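Local coordinates for protein phospho-2-dehydro-3-deoxyheptonate aldolase/chorismate mutase (PDB 2D8D) that probably converts chorismate to prephenate through this chorismate mutase type II domain, one part of a longer polypeptide that probably also has 3-deoxy-7-phosphoheptulonate synthase activity, at residues K48-M53 with E76-S81. Sequence-based numbering, arbitrary orientation.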
loop_
_atom_site.group_PDB
_atom_site.type_symbol
_atom_site.label_atom_id
_atom_site.label_comp_id
_atom_site.label_asym_id
_atom_site.label_seq_id
_atom_site.Cartn_x
_atom_site.Cartn_y
_atom_site.Cartn_z
ATOM N N LYS B 48 5.140 -13.560 -14.391
ATOM C CA LYS B 48 4.081 -13.311 -15.363
ATOM C C LYS B 48 2.891 -12.702 -14.628
ATOM O O LYS B 48 2.314 -11.708 -15.070
ATOM C CB LYS B 48 3.653 -14.608 -16.050
ATOM C CG LYS B 48 2.446 -14.437 -16.969
ATOM C CD LYS B 48 2.083 -15.741 -17.641
ATOM C CE LYS B 48 0.917 -15.605 -18.611
ATOM N NZ LYS B 48 -0.380 -15.386 -17.913
ATOM N N ARG B 49 2.536 -13.310 -13.501
ATOM C CA ARG B 49 1.424 -12.841 -12.680
ATOM C C ARG B 49 1.704 -11.436 -12.149
ATOM O O ARG B 49 0.829 -10.568 -12.165
ATOM C CB ARG B 49 1.202 -13.827 -11.528
ATOM C CG ARG B 49 0.315 -13.343 -10.395
ATOM C CD ARG B 49 -1.107 -13.021 -10.824
ATOM N NE ARG B 49 -1.923 -12.761 -9.642
ATOM C CZ ARG B 49 -3.111 -12.170 -9.644
ATOM N NH1 ARG B 49 -3.660 -11.757 -10.779
ATOM N NH2 ARG B 49 -3.748 -11.979 -8.496
ATOM N N GLU B 50 2.929 -11.205 -11.689
ATOM C CA GLU B 50 3.284 -9.893 -11.170
ATOM C C GLU B 50 3.138 -8.818 -12.244
ATOM O O GLU B 50 2.590 -7.745 -11.986
ATOM C CB GLU B 50 4.712 -9.915 -10.617
ATOM C CG GLU B 50 4.809 -10.546 -9.230
ATOM C CD GLU B 50 6.226 -10.590 -8.690
ATOM O OE1 GLU B 50 7.048 -9.742 -9.094
ATOM O OE2 GLU B 50 6.514 -11.465 -7.847
ATOM N N GLU B 51 3.615 -9.109 -13.448
ATOM C CA GLU B 51 3.514 -8.155 -14.541
ATOM C C GLU B 51 2.059 -7.906 -14.941
ATOM O O GLU B 51 1.693 -6.796 -15.331
ATOM C CB GLU B 51 4.324 -8.654 -15.737
ATOM C CG GLU B 51 5.826 -8.483 -15.557
ATOM C CD GLU B 51 6.640 -9.231 -16.593
ATOM O OE1 GLU B 51 6.194 -9.324 -17.755
ATOM O OE2 GLU B 51 7.738 -9.715 -16.248
ATOM N N GLU B 52 1.225 -8.934 -14.848
ATOM C CA GLU B 52 -0.182 -8.769 -15.187
ATOM C C GLU B 52 -0.859 -7.850 -14.176
ATOM O O GLU B 52 -1.673 -7.009 -14.551
ATOM C CB GLU B 52 -0.871 -10.131 -15.244
ATOM C CG GLU B 52 -0.266 -11.010 -16.324
ATOM C CD GLU B 52 -0.863 -12.393 -16.383
ATOM O OE1 GLU B 52 -1.207 -12.941 -15.316
ATOM O OE2 GLU B 52 -0.967 -12.939 -17.502
ATOM N N MET B 53 -0.517 -7.988 -12.899
ATOM C CA MET B 53 -1.108 -7.124 -11.881
ATOM C C MET B 53 -0.639 -5.684 -12.094
ATOM O O MET B 53 -1.434 -4.744 -12.023
ATOM C CB MET B 53 -0.733 -7.612 -10.476
ATOM C CG MET B 53 -1.337 -8.973 -10.141
ATOM S SD MET B 53 -1.078 -9.523 -8.443
ATOM C CE MET B 53 0.654 -9.917 -8.476
ATOM N N GLU B 76 6.981 -3.198 -4.475
ATOM C CA GLU B 76 7.412 -3.312 -3.084
ATOM C C GLU B 76 6.433 -4.202 -2.324
ATOM O O GLU B 76 6.836 -5.033 -1.513
ATOM C CB GLU B 76 7.474 -1.931 -2.425
ATOM C CG GLU B 76 8.635 -1.072 -2.892
ATOM C CD GLU B 76 9.976 -1.688 -2.551
ATOM O OE1 GLU B 76 10.212 -1.968 -1.356
ATOM O OE2 GLU B 76 10.792 -1.895 -3.473
ATOM N N ILE B 77 5.145 -4.025 -2.596
ATOM C CA ILE B 77 4.113 -4.825 -1.948
ATOM C C ILE B 77 4.270 -6.290 -2.353
ATOM O O ILE B 77 4.129 -7.188 -1.525
ATOM C CB ILE B 77 2.704 -4.321 -2.334
ATOM C CG1 ILE B 77 2.479 -2.929 -1.738
ATOM C CG2 ILE B 77 1.639 -5.295 -1.852
ATOM C CD1 ILE B 77 1.192 -2.270 -2.176
ATOM N N PHE B 78 4.574 -6.527 -3.627
ATOM C CA PHE B 78 4.747 -7.892 -4.114
ATOM C C PHE B 78 6.009 -8.516 -3.524
ATOM O O PHE B 78 6.060 -9.719 -3.272
ATOM C CB PHE B 78 4.823 -7.922 -5.649
ATOM C CG PHE B 78 3.608 -7.349 -6.336
ATOM C CD1 PHE B 78 2.373 -7.311 -5.696
ATOM C CD2 PHE B 78 3.698 -6.870 -7.640
ATOM C CE1 PHE B 78 1.248 -6.800 -6.344
ATOM C CE2 PHE B 78 2.578 -6.360 -8.294
ATOM C CZ PHE B 78 1.350 -6.326 -7.644
ATOM N N LYS B 79 7.029 -7.689 -3.308
ATOM C CA LYS B 79 8.285 -8.158 -2.732
ATOM C C LYS B 79 8.053 -8.626 -1.299
ATOM O O LYS B 79 8.539 -9.682 -0.891
ATOM C CB LYS B 79 9.327 -7.035 -2.750
ATOM C CG LYS B 79 10.580 -7.340 -1.943
ATOM C CD LYS B 79 11.690 -6.324 -2.192
ATOM C CE LYS B 79 11.294 -4.918 -1.773
ATOM N NZ LYS B 79 12.413 -3.957 -1.987
ATOM N N ALA B 80 7.303 -7.833 -0.544
ATOM C CA ALA B 80 7.000 -8.156 0.844
ATOM C C ALA B 80 6.229 -9.467 0.932
ATOM O O ALA B 80 6.369 -10.217 1.898
ATOM C CB ALA B 80 6.195 -7.028 1.476
ATOM N N SER B 81 5.414 -9.732 -0.086
ATOM C CA SER B 81 4.610 -10.949 -0.142
ATOM C C SER B 81 5.472 -12.198 -0.297
ATOM O O SER B 81 5.273 -13.186 0.414
ATOM C CB SER B 81 3.610 -10.864 -1.298
ATOM O OG SER B 81 2.722 -9.774 -1.121
HETATM O O HOH W 1 4.583 -11.390 -4.930
#
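Met53 meets the ring of Phe78 chiefly with its terminal methyl, the sulfur lying more obliquely: CE of Met53 stands 3.9 Å from the Phe78 ring centroid and only 16° off the ring normal, a CH-pi contact over one face. SD of Met53 is 4.7 Å from the same centroid at 38°, which still qualifies as a Met-aromatic contact. A bend at the last torsion of Met53 (chi3 -72°) turns CE back over the ring, while CB of Met53 closes on CZ of Phe78 at 3.7 Å. On its other side the sulfur lies above one face of the Arg49 guanidinium, whose NH1 forms a salt bridge with Asp13 of the second subunit. Glu50 adds looser packing, its backbone O 3.9 Å from CE2 of Phe78, oblique to the ring, and its CG 4.2 Å from CD2 of Phe78. No direct hydrogen bond crosses between the segments; a water 2.8 Å from O of Phe78 and, at a weak 3.5 Å, near OE2 of Glu50 could link the two, though tenuously. An alanine in place of Phe78 would probably open a gap between the helices and leave the Met53 methyl free to turn. The aromatic side chain thus bridges helices 47-60 and 67-84 of the all-helical chorismate mutase domain, and Met53 and Phe78 both also touch Arg26 of the long helix 4-40.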